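Local atomic coordinates of hypothetical aspartyl-tRNA synthetase (Sulfolobus tokodaii, PDB entry 1WYD), a protein that charges both tRNA(Asp) and tRNA(Asn) with L-aspartate, probably by first activating the amino acid with ATP to form aspartyl-AMP. Residues Ile69-Ile74 and Leu87-Ile92; Leu241-Leu246 and Ile273-Leu278; Glu314-Ile319 and Phe344-Lys349. One frame throughout, in Å; residues are numbered along the deposited sequence.

Interaction 1 belongs to the OB-fold domain, while interactions 2 and 3 lie in the class II synthetase domain; the centre of interaction 1 lies about 51 and 52 Å from the centres of the other two, on the other side of the chain's centre. Interactions 2 and 3, with centres about 9 Å apart, share a sheet: strand 276-279 runs beside strand 316-320, with probable hydrogen bonds from Phe318 N to Lys276 O (3.0 Å) and from Leu278 N to Phe318 O (3.1 Å). Interaction 3 is closer to the predicted active site. There the Asp345 side chain is about 3 Å from that of Glu352, a predicted magnesium and ATP ligand, whereas in interaction 2 the Leu246 side chain stays about 11 Å from it.

Interaction 1 (Ile69-Ile74 and Leu87-Ile92); sequences IQVRGI and LHAEEI
Arg72 O accepts two successive amides of the other strand, Glu90 N at 2.9 Å and Glu91 N at 3.1 Å, both in the carbonyl plane, and the antiparallel register slips by one residue before Gly73. This is a classic beta bulge in the hairpin of strands 68-77 and 85-89, part of the OB-fold domain that in such synthetases reads the anticodon. The chain turns a corner at Glu90; beyond the bulge Ile74 and His88 pair through two backbone bonds, and the bare CA of Gly73 sits 3.1 Å from His88 O.

On the face carrying Arg72 and Glu91, the arginine starts with CG anti to the backbone N (chi1 173°) and bends at chi3, which swings the guanidinium across the extended Glu91. Arg72 NH2 makes a salt bridge to Glu91 OE2 at 3.0 Å, reaching it from above the carboxylate plane, while NE adds a weak bond to the same oxygen. The two planes stand 77° apart. Arg72 NH1 has a second carboxylate, that of Glu18.

The opposite face is apolar and packs on Trp21 and Leu39. Val71 lies alongside Ile92, its CG2 touching Ile92 CG1 at 3.7 Å and Ala89 CB at 3.8 Å. Its other methyl, CG1, meets Leu87 CD1 tip to tip at 3.8 Å.

Interaction 2 (Leu241-Leu246 and Ile273-Leu278); sequences LLEKIL and IPIKRL
Glu243 reaches out from its helix and takes the backbone amide of Ile275, with OE2 2.8 Å from Ile275 N and an N-H...O angle of 157°. The donor approaches from above the carboxylate, 42° out of its plane. The side chain gets there by setting CG anti to its own carbonyl carbon (chi1 -79°) and then running out straight through chi2. Its OE2 also rests on Pro274, 3.3 Å from the CA; the peptide bond between Ile273 and Pro274 is cis, and OE1 faces Ile273 CG2. Ile275 slides past the glutamate in the opposite direction, and its CD1 lies against Glu243 CG at 3.7 Å.

The contact ties helix 235-256 of the class II catalytic domain to the loop leading into strand 276-279, an edge strand of the central sheet within this chain. Replacing Glu243 with an alanine would probably leave the Ile275 amide without its acceptor and open a gap beside Ile275 CD1 and Pro274.

Three residues on, Leu246 CD1 approaches Ile275 CD1 more loosely, at 4.3 Å. Both also touch Leu346 of strand 343-348, and Phe318 of strand 316-320 packs against Glu243 and Ile275.

Interaction 3 (Glu314-Ile319 and Phe344-Lys349); sequences EDLYFI and FDLIYK
Ile319 O accepts two donors: Asp345 N across the strands at 2.8 Å, from above the carbonyl plane, and the indole NE1 of Trp322. The return bond, Ile319 N to Asp345 O, is 2.7 Å long. Strands 316-319 and 344-348 are antiparallel neighbours, 160° between their directions, and Tyr317 and Ile347 form the next hydrogen-bonded pair.

Tyr317 places its ring CG between the backbone N and the carbonyl carbon (chi1 57°), which folds the ring over its partner strand. One face then covers Ile347, whose CB makes a CH-pi contact 3.9 Å from the ring centroid and limits the ring's turning. The hydroxyl carries on past it and donates to Lys349 O at 3.1 Å, nearly in line with the C=O, pinning the far end of the ring. On this same face of the sheet Asp345 OD1 forms a salt bridge with Arg327 NH2, beside Glu352 and Ser355, which are predicted to bind magnesium.

On the other face of the sheet, Leu346 CD1 sits over the Phe318 ring, 3.9 Å from its centroid and offset toward the rim. The Phe344 ring lies beside Phe318, turned steeply against it, with their CD2 atoms 3.5 Å apart. At the far end of the strand pair Lys349 runs alongside Asp315, and NZ to OD1 at 3.7 Å is a long salt bridge.

These strands are two of the mostly antiparallel class II sheet, with 276-279 next to the first and 351-358 next to the second. Helix 235-256 covers Phe318, Phe344 and Leu346 through Met239, Leu242 and Leu246, while helix 302-312 packs on Tyr317 and Ile347 with Leu305, Leu308 and Leu312.

Interaction 1 (Ile69-Ile74 and Leu87-Ile92)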
loop_
_atom_site.group_PDB
_atom_site.type_symbol
_atom_site.label_atom_id
_atom_site.label_comp_id
_atom_site.label_asym_id
_atom_site.label_seq_id
_atom_site.Cartn_x
_atom_site.Cartn_y
_atom_site.Cartn_z
ATOM N N ILE B 69 -8.875 18.009 25.085
ATOM C CA ILE B 69 -9.077 17.844 26.509
ATOM C C ILE B 69 -9.246 16.394 26.951
ATOM O O ILE B 69 -9.570 15.506 26.156
ATOM C CB ILE B 69 -10.263 18.757 27.082
ATOM C CG1 ILE B 69 -11.662 18.282 26.639
ATOM C CG2 ILE B 69 -10.057 20.194 26.778
ATOM C CD1 ILE B 69 -12.790 19.044 27.314
ATOM N N GLN B 70 -8.989 16.192 28.239
ATOM C CA GLN B 70 -9.339 14.993 28.983
ATOM C C GLN B 70 -10.506 15.384 29.867
ATOM O O GLN B 70 -10.467 16.420 30.538
ATOM C CB GLN B 70 -8.173 14.639 29.887
ATOM C CG GLN B 70 -7.783 13.198 29.906
ATOM C CD GLN B 70 -6.554 12.957 30.774
ATOM O OE1 GLN B 70 -6.322 11.837 31.233
ATOM N NE2 GLN B 70 -5.772 14.002 30.995
ATOM N N VAL B 71 -11.558 14.572 29.866
ATOM C CA VAL B 71 -12.663 14.794 30.806
ATOM C C VAL B 71 -13.091 13.536 31.585
ATOM O O VAL B 71 -13.485 12.526 31.015
ATOM C CB VAL B 71 -13.868 15.569 30.147
ATOM C CG1 VAL B 71 -14.378 14.872 28.889
ATOM C CG2 VAL B 71 -14.990 15.761 31.132
ATOM N N ARG B 72 -12.960 13.614 32.905
ATOM C CA ARG B 72 -13.459 12.605 33.827
ATOM C C ARG B 72 -14.792 13.075 34.429
ATOM O O ARG B 72 -14.874 14.170 34.994
ATOM C CB ARG B 72 -12.436 12.402 34.932
ATOM C CG ARG B 72 -12.896 11.488 36.061
ATOM C CD ARG B 72 -11.759 11.044 36.986
ATOM N NE ARG B 72 -11.316 12.130 37.859
ATOM C CZ ARG B 72 -12.044 12.650 38.861
ATOM N NH1 ARG B 72 -13.268 12.183 39.145
ATOM N NH2 ARG B 72 -11.543 13.637 39.591
ATOM N N GLY B 73 -15.838 12.263 34.285
ATOM C CA GLY B 73 -17.108 12.551 34.921
ATOM C C GLY B 73 -17.997 11.317 35.102
ATOM O O GLY B 73 -17.562 10.173 34.897
ATOM N N ILE B 74 -19.255 11.549 35.470
ATOM C CA ILE B 74 -20.174 10.453 35.737
ATOM C C ILE B 74 -21.230 10.412 34.664
ATOM O O ILE B 74 -21.817 11.420 34.339
ATOM C CB ILE B 74 -20.790 10.601 37.156
ATOM C CG1 ILE B 74 -19.778 10.151 38.217
ATOM C CG2 ILE B 74 -22.056 9.771 37.295
ATOM C CD1 ILE B 74 -18.670 11.187 38.576
ATOM N N LEU B 87 -22.077 13.050 29.775
ATOM C CA LEU B 87 -21.048 12.978 30.796
ATOM C C LEU B 87 -21.140 14.220 31.650
ATOM O O LEU B 87 -21.087 15.330 31.127
ATOM C CB LEU B 87 -19.681 12.971 30.122
ATOM C CG LEU B 87 -18.535 12.071 30.597
ATOM C CD1 LEU B 87 -17.244 12.731 30.298
ATOM C CD2 LEU B 87 -18.643 11.729 32.054
ATOM N N HIS B 88 -21.259 14.045 32.964
ATOM C CA HIS B 88 -21.342 15.179 33.873
ATOM C C HIS B 88 -19.947 15.441 34.394
ATOM O O HIS B 88 -19.416 14.663 35.168
ATOM C CB HIS B 88 -22.353 14.901 34.994
ATOM C CG HIS B 88 -23.783 15.065 34.564
ATOM N ND1 HIS B 88 -24.802 15.356 35.449
ATOM C CD2 HIS B 88 -24.364 14.986 33.338
ATOM C CE1 HIS B 88 -25.945 15.445 34.791
ATOM N NE2 HIS B 88 -25.707 15.228 33.508
ATOM N N ALA B 89 -19.331 16.523 33.948
ATOM C CA ALA B 89 -17.898 16.673 34.166
ATOM C C ALA B 89 -17.539 16.912 35.636
ATOM O O ALA B 89 -18.244 17.663 36.345
ATOM C CB ALA B 89 -17.347 17.763 33.292
ATOM N N GLU B 90 -16.454 16.278 36.091
ATOM C CA GLU B 90 -15.917 16.527 37.429
ATOM C C GLU B 90 -14.517 17.132 37.345
ATOM O O GLU B 90 -14.112 17.943 38.193
ATOM C CB GLU B 90 -15.882 15.237 38.262
ATOM C CG GLU B 90 -17.237 14.553 38.448
ATOM C CD GLU B 90 -18.116 15.189 39.530
ATOM O OE1 GLU B 90 -17.610 15.518 40.632
ATOM O OE2 GLU B 90 -19.334 15.357 39.280
ATOM N N GLU B 91 -13.780 16.722 36.314
ATOM C CA GLU B 91 -12.411 17.181 36.096
ATOM C C GLU B 91 -12.110 17.227 34.611
ATOM O O GLU B 91 -12.449 16.286 33.883
ATOM C CB GLU B 91 -11.408 16.271 36.799
ATOM C CG GLU B 91 -10.044 16.909 36.990
ATOM C CD GLU B 91 -9.048 15.987 37.681
ATOM O OE1 GLU B 91 -7.925 16.446 37.971
ATOM O OE2 GLU B 91 -9.384 14.807 37.939
ATOM N N ILE B 92 -11.484 18.331 34.187
ATOM C CA ILE B 92 -11.068 18.538 32.819
ATOM C C ILE B 92 -9.601 18.976 32.794
ATOM O O ILE B 92 -9.188 19.910 33.500
ATOM C CB ILE B 92 -11.995 19.582 32.094
ATOM C CG1 ILE B 92 -13.388 18.984 31.799
ATOM C CG2 ILE B 92 -11.327 20.159 30.803
ATOM C CD1 ILE B 92 -14.540 19.995 31.880
#

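Interaction 2 (Leu241-Leu246 and Ile273-Leu278)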
loop_
_atom_site.group_PDB
_atom_site.type_symbol
_atom_site.label_atom_id
_atom_site.label_comp_id
_atom_site.label_asym_id
_atom_site.label_seq_id
_atom_site.Cartn_x
_atom_site.Cartn_y
_atom_site.Cartn_z
ATOM N N LEU B 241 -13.273 -11.046 -12.034
ATOM C CA LEU B 241 -12.592 -10.867 -10.752
ATOM C C LEU B 241 -12.996 -9.507 -10.172
ATOM O O LEU B 241 -13.355 -9.399 -8.988
ATOM C CB LEU B 241 -11.081 -10.934 -10.963
ATOM C CG LEU B 241 -10.095 -11.344 -9.870
ATOM C CD1 LEU B 241 -8.862 -10.471 -10.033
ATOM C CD2 LEU B 241 -10.629 -11.237 -8.457
ATOM N N LEU B 242 -12.949 -8.474 -11.018
ATOM C CA LEU B 242 -13.171 -7.110 -10.564
ATOM C C LEU B 242 -14.612 -6.971 -10.077
ATOM O O LEU B 242 -14.849 -6.413 -9.019
ATOM C CB LEU B 242 -12.785 -6.095 -11.661
ATOM C CG LEU B 242 -13.468 -4.754 -11.765
ATOM C CD1 LEU B 242 -12.812 -3.751 -10.831
ATOM C CD2 LEU B 242 -13.371 -4.297 -13.150
ATOM N N GLU B 243 -15.554 -7.511 -10.843
ATOM C CA GLU B 243 -16.958 -7.612 -10.435
ATOM C C GLU B 243 -17.055 -8.087 -8.986
ATOM O O GLU B 243 -17.689 -7.449 -8.143
ATOM C CB GLU B 243 -17.729 -8.576 -11.374
ATOM C CG GLU B 243 -18.148 -7.991 -12.735
ATOM C CD GLU B 243 -18.939 -8.963 -13.637
ATOM O OE1 GLU B 243 -18.838 -10.216 -13.474
ATOM O OE2 GLU B 243 -19.674 -8.472 -14.533
ATOM N N LYS B 244 -16.395 -9.188 -8.679
ATOM C CA LYS B 244 -16.456 -9.721 -7.327
ATOM C C LYS B 244 -15.812 -8.810 -6.280
ATOM O O LYS B 244 -16.304 -8.700 -5.151
ATOM C CB LYS B 244 -15.837 -11.124 -7.286
ATOM C CG LYS B 244 -16.706 -12.185 -7.993
ATOM C CD LYS B 244 -15.874 -13.369 -8.583
ATOM C CE LYS B 244 -15.624 -14.484 -7.559
ATOM N NZ LYS B 244 -15.150 -15.767 -8.225
ATOM N N ILE B 245 -14.690 -8.191 -6.663
ATOM C CA ILE B 245 -13.995 -7.176 -5.866
ATOM C C ILE B 245 -14.939 -6.010 -5.527
ATOM O O ILE B 245 -15.160 -5.690 -4.366
ATOM C CB ILE B 245 -12.738 -6.667 -6.658
ATOM C CG1 ILE B 245 -11.654 -7.758 -6.727
ATOM C CG2 ILE B 245 -12.184 -5.336 -6.059
ATOM C CD1 ILE B 245 -10.401 -7.289 -7.406
ATOM N N LEU B 246 -15.504 -5.403 -6.561
ATOM C CA LEU B 246 -16.367 -4.228 -6.412
ATOM C C LEU B 246 -17.577 -4.536 -5.575
ATOM O O LEU B 246 -18.021 -3.725 -4.778
ATOM C CB LEU B 246 -16.845 -3.757 -7.769
ATOM C CG LEU B 246 -15.871 -3.073 -8.706
ATOM C CD1 LEU B 246 -16.652 -2.581 -9.902
ATOM C CD2 LEU B 246 -15.244 -1.906 -7.994
ATOM N N ILE B 273 -24.425 -8.614 -11.057
ATOM C CA ILE B 273 -23.481 -9.499 -11.727
ATOM C C ILE B 273 -24.268 -10.369 -12.704
ATOM O O ILE B 273 -25.137 -11.142 -12.287
ATOM C CB ILE B 273 -22.720 -10.389 -10.682
ATOM C CG1 ILE B 273 -21.826 -9.525 -9.768
ATOM C CG2 ILE B 273 -21.920 -11.510 -11.373
ATOM C CD1 ILE B 273 -21.407 -10.198 -8.418
ATOM N N PRO B 274 -23.965 -10.252 -13.996
ATOM C CA PRO B 274 -22.834 -9.446 -14.478
ATOM C C PRO B 274 -23.169 -7.968 -14.617
ATOM O O PRO B 274 -24.352 -7.599 -14.711
ATOM C CB PRO B 274 -22.543 -10.043 -15.851
ATOM C CG PRO B 274 -23.877 -10.593 -16.328
ATOM C CD PRO B 274 -24.727 -10.869 -15.102
ATOM N N ILE B 275 -22.135 -7.130 -14.601
ATOM C CA ILE B 275 -22.294 -5.736 -14.930
ATOM C C ILE B 275 -22.584 -5.670 -16.433
ATOM O O ILE B 275 -22.024 -6.433 -17.204
ATOM C CB ILE B 275 -21.019 -4.938 -14.535
ATOM C CG1 ILE B 275 -20.985 -4.720 -13.023
ATOM C CG2 ILE B 275 -20.960 -3.580 -15.222
ATOM C CD1 ILE B 275 -19.569 -4.558 -12.440
ATOM N N LYS B 276 -23.473 -4.775 -16.847
ATOM C CA LYS B 276 -23.752 -4.592 -18.265
ATOM C C LYS B 276 -22.459 -4.401 -19.068
ATOM O O LYS B 276 -21.616 -3.584 -18.667
ATOM C CB LYS B 276 -24.689 -3.387 -18.439
ATOM C CG LYS B 276 -25.007 -3.019 -19.901
ATOM C CD LYS B 276 -26.325 -3.643 -20.381
ATOM C CE LYS B 276 -26.759 -3.040 -21.706
ATOM N NZ LYS B 276 -26.264 -3.865 -22.840
ATOM N N ARG B 277 -22.280 -5.177 -20.152
ATOM C CA ARG B 277 -21.199 -4.925 -21.130
ATOM C C ARG B 277 -21.752 -4.300 -22.380
ATOM O O ARG B 277 -22.771 -4.740 -22.909
ATOM C CB ARG B 277 -20.379 -6.159 -21.547
ATOM C CG ARG B 277 -20.777 -7.485 -20.940
ATOM C CD ARG B 277 -19.740 -8.611 -21.096
ATOM N NE ARG B 277 -18.991 -8.604 -22.364
ATOM C CZ ARG B 277 -17.717 -9.026 -22.483
ATOM N NH1 ARG B 277 -17.064 -9.481 -21.421
ATOM N NH2 ARG B 277 -17.090 -9.005 -23.661
ATOM N N LEU B 278 -21.059 -3.279 -22.857
ATOM C CA LEU B 278 -21.433 -2.596 -24.051
ATOM C C LEU B 278 -20.182 -2.539 -24.882
ATOM O O LEU B 278 -19.141 -2.055 -24.404
ATOM C CB LEU B 278 -21.880 -1.194 -23.669
ATOM C CG LEU B 278 -22.329 -0.229 -24.750
ATOM C CD1 LEU B 278 -23.683 -0.650 -25.230
ATOM C CD2 LEU B 278 -22.390 1.142 -24.174
#

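Interaction 3 (Glu314-Ile319 and Phe344-Lys349)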
loop_
_atom_site.group_PDB
_atom_site.type_symbol
_atom_site.label_atom_id
_atom_site.label_comp_id
_atom_site.label_asym_id
_atom_site.label_seq_id
_atom_site.Cartn_x
_atom_site.Cartn_y
_atom_site.Cartn_z
ATOM N N GLU B 314 -28.240 2.390 -16.855
ATOM C CA GLU B 314 -27.260 1.758 -15.997
ATOM C C GLU B 314 -26.233 2.808 -15.617
ATOM O O GLU B 314 -25.764 3.572 -16.470
ATOM C CB GLU B 314 -26.558 0.611 -16.723
ATOM C CG GLU B 314 -27.480 -0.459 -17.271
ATOM C CD GLU B 314 -27.838 -1.520 -16.242
ATOM O OE1 GLU B 314 -27.775 -1.239 -15.026
ATOM O OE2 GLU B 314 -28.194 -2.647 -16.658
ATOM N N ASP B 315 -25.911 2.856 -14.330
ATOM C CA ASP B 315 -24.838 3.710 -13.817
ATOM C C ASP B 315 -23.482 3.018 -13.912
ATOM O O ASP B 315 -22.443 3.659 -13.882
ATOM C CB ASP B 315 -25.107 4.076 -12.352
ATOM C CG ASP B 315 -26.193 5.136 -12.199
ATOM O OD1 ASP B 315 -26.547 5.446 -11.037
ATOM O OD2 ASP B 315 -26.744 5.712 -13.178
ATOM N N LEU B 316 -23.502 1.700 -14.031
ATOM C CA LEU B 316 -22.297 0.914 -13.904
ATOM C C LEU B 316 -22.209 -0.081 -15.044
ATOM O O LEU B 316 -22.953 -1.076 -15.079
ATOM C CB LEU B 316 -22.286 0.232 -12.534
ATOM C CG LEU B 316 -20.980 -0.301 -11.990
ATOM C CD1 LEU B 316 -20.035 0.834 -11.614
ATOM C CD2 LEU B 316 -21.276 -1.218 -10.816
ATOM N N TYR B 317 -21.332 0.222 -15.995
ATOM C CA TYR B 317 -21.179 -0.582 -17.172
ATOM C C TYR B 317 -19.713 -0.616 -17.642
ATOM O O TYR B 317 -18.943 0.338 -17.419
ATOM C CB TYR B 317 -22.110 -0.028 -18.259
ATOM C CG TYR B 317 -21.886 1.422 -18.596
ATOM C CD1 TYR B 317 -21.208 1.782 -19.743
ATOM C CD2 TYR B 317 -22.347 2.429 -17.768
ATOM C CE1 TYR B 317 -20.973 3.120 -20.064
ATOM C CE2 TYR B 317 -22.131 3.759 -18.067
ATOM C CZ TYR B 317 -21.437 4.111 -19.229
ATOM O OH TYR B 317 -21.206 5.452 -19.542
ATOM N N PHE B 318 -19.323 -1.714 -18.279
ATOM C CA PHE B 318 -18.032 -1.803 -18.964
ATOM C C PHE B 318 -18.171 -1.337 -20.414
ATOM O O PHE B 318 -19.134 -1.688 -21.085
ATOM C CB PHE B 318 -17.586 -3.271 -19.057
ATOM C CG PHE B 318 -17.161 -3.901 -17.756
ATOM C CD1 PHE B 318 -17.928 -4.886 -17.173
ATOM C CD2 PHE B 318 -15.922 -3.582 -17.174
ATOM C CE1 PHE B 318 -17.511 -5.511 -15.992
ATOM C CE2 PHE B 318 -15.491 -4.203 -15.992
ATOM C CZ PHE B 318 -16.286 -5.159 -15.405
ATOM N N ILE B 319 -17.202 -0.569 -20.914
ATOM C CA ILE B 319 -17.022 -0.449 -22.352
ATOM C C ILE B 319 -15.848 -1.325 -22.829
ATOM O O ILE B 319 -14.664 -0.956 -22.681
ATOM C CB ILE B 319 -16.830 0.980 -22.813
ATOM C CG1 ILE B 319 -17.982 1.867 -22.365
ATOM C CG2 ILE B 319 -16.760 0.990 -24.334
ATOM C CD1 ILE B 319 -17.849 3.294 -22.907
ATOM N N PHE B 344 -11.060 -3.269 -21.883
ATOM C CA PHE B 344 -12.270 -2.721 -21.276
ATOM C C PHE B 344 -11.994 -1.459 -20.488
ATOM O O PHE B 344 -10.929 -1.303 -19.924
ATOM C CB PHE B 344 -12.937 -3.762 -20.381
ATOM C CG PHE B 344 -12.204 -4.045 -19.092
ATOM C CD1 PHE B 344 -11.181 -4.979 -19.050
ATOM C CD2 PHE B 344 -12.558 -3.392 -17.920
ATOM C CE1 PHE B 344 -10.498 -5.251 -17.874
ATOM C CE2 PHE B 344 -11.891 -3.659 -16.729
ATOM C CZ PHE B 344 -10.852 -4.597 -16.711
ATOM N N ASP B 345 -12.965 -0.560 -20.454
ATOM C CA ASP B 345 -13.045 0.442 -19.391
ATOM C C ASP B 345 -14.247 0.111 -18.519
ATOM O O ASP B 345 -15.265 -0.357 -19.033
ATOM C CB ASP B 345 -13.198 1.846 -19.968
ATOM C CG ASP B 345 -11.981 2.275 -20.772
ATOM O OD1 ASP B 345 -11.087 1.447 -20.975
ATOM O OD2 ASP B 345 -11.839 3.396 -21.275
ATOM N N LEU B 346 -14.125 0.322 -17.206
ATOM C CA LEU B 346 -15.310 0.333 -16.357
ATOM C C LEU B 346 -15.704 1.760 -16.050
ATOM O O LEU B 346 -14.925 2.508 -15.441
ATOM C CB LEU B 346 -15.129 -0.451 -15.049
ATOM C CG LEU B 346 -16.372 -0.478 -14.131
ATOM C CD1 LEU B 346 -17.612 -1.203 -14.791
ATOM C CD2 LEU B 346 -16.080 -1.083 -12.799
ATOM N N ILE B 347 -16.920 2.118 -16.476
ATOM C CA ILE B 347 -17.518 3.423 -16.204
ATOM C C ILE B 347 -18.544 3.373 -15.091
ATOM O O ILE B 347 -19.444 2.490 -15.080
ATOM C CB ILE B 347 -18.211 3.977 -17.464
ATOM C CG1 ILE B 347 -17.363 3.740 -18.720
ATOM C CG2 ILE B 347 -18.618 5.453 -17.264
ATOM C CD1 ILE B 347 -16.110 4.626 -18.814
ATOM N N TYR B 348 -18.438 4.336 -14.181
ATOM C CA TYR B 348 -19.527 4.681 -13.269
ATOM C C TYR B 348 -20.157 6.020 -13.624
ATOM O O TYR B 348 -19.529 7.069 -13.445
ATOM C CB TYR B 348 -19.037 4.729 -11.823
ATOM C CG TYR B 348 -20.071 5.279 -10.872
ATOM C CD1 TYR B 348 -19.938 6.545 -10.317
ATOM C CD2 TYR B 348 -21.192 4.528 -10.533
ATOM C CE1 TYR B 348 -20.891 7.046 -9.436
ATOM C CE2 TYR B 348 -22.138 5.028 -9.660
ATOM C CZ TYR B 348 -21.973 6.283 -9.108
ATOM O OH TYR B 348 -22.932 6.774 -8.233
ATOM N N LYS B 349 -21.410 5.972 -14.074
ATOM C CA LYS B 349 -22.125 7.096 -14.726
ATOM C C LYS B 349 -21.371 7.729 -15.901
ATOM O O LYS B 349 -21.484 7.279 -17.025
ATOM C CB LYS B 349 -22.595 8.144 -13.704
ATOM C CG LYS B 349 -23.544 7.556 -12.664
ATOM C CD LYS B 349 -24.274 8.604 -11.843
ATOM C CE LYS B 349 -24.967 7.889 -10.688
ATOM N NZ LYS B 349 -25.626 8.770 -9.679
#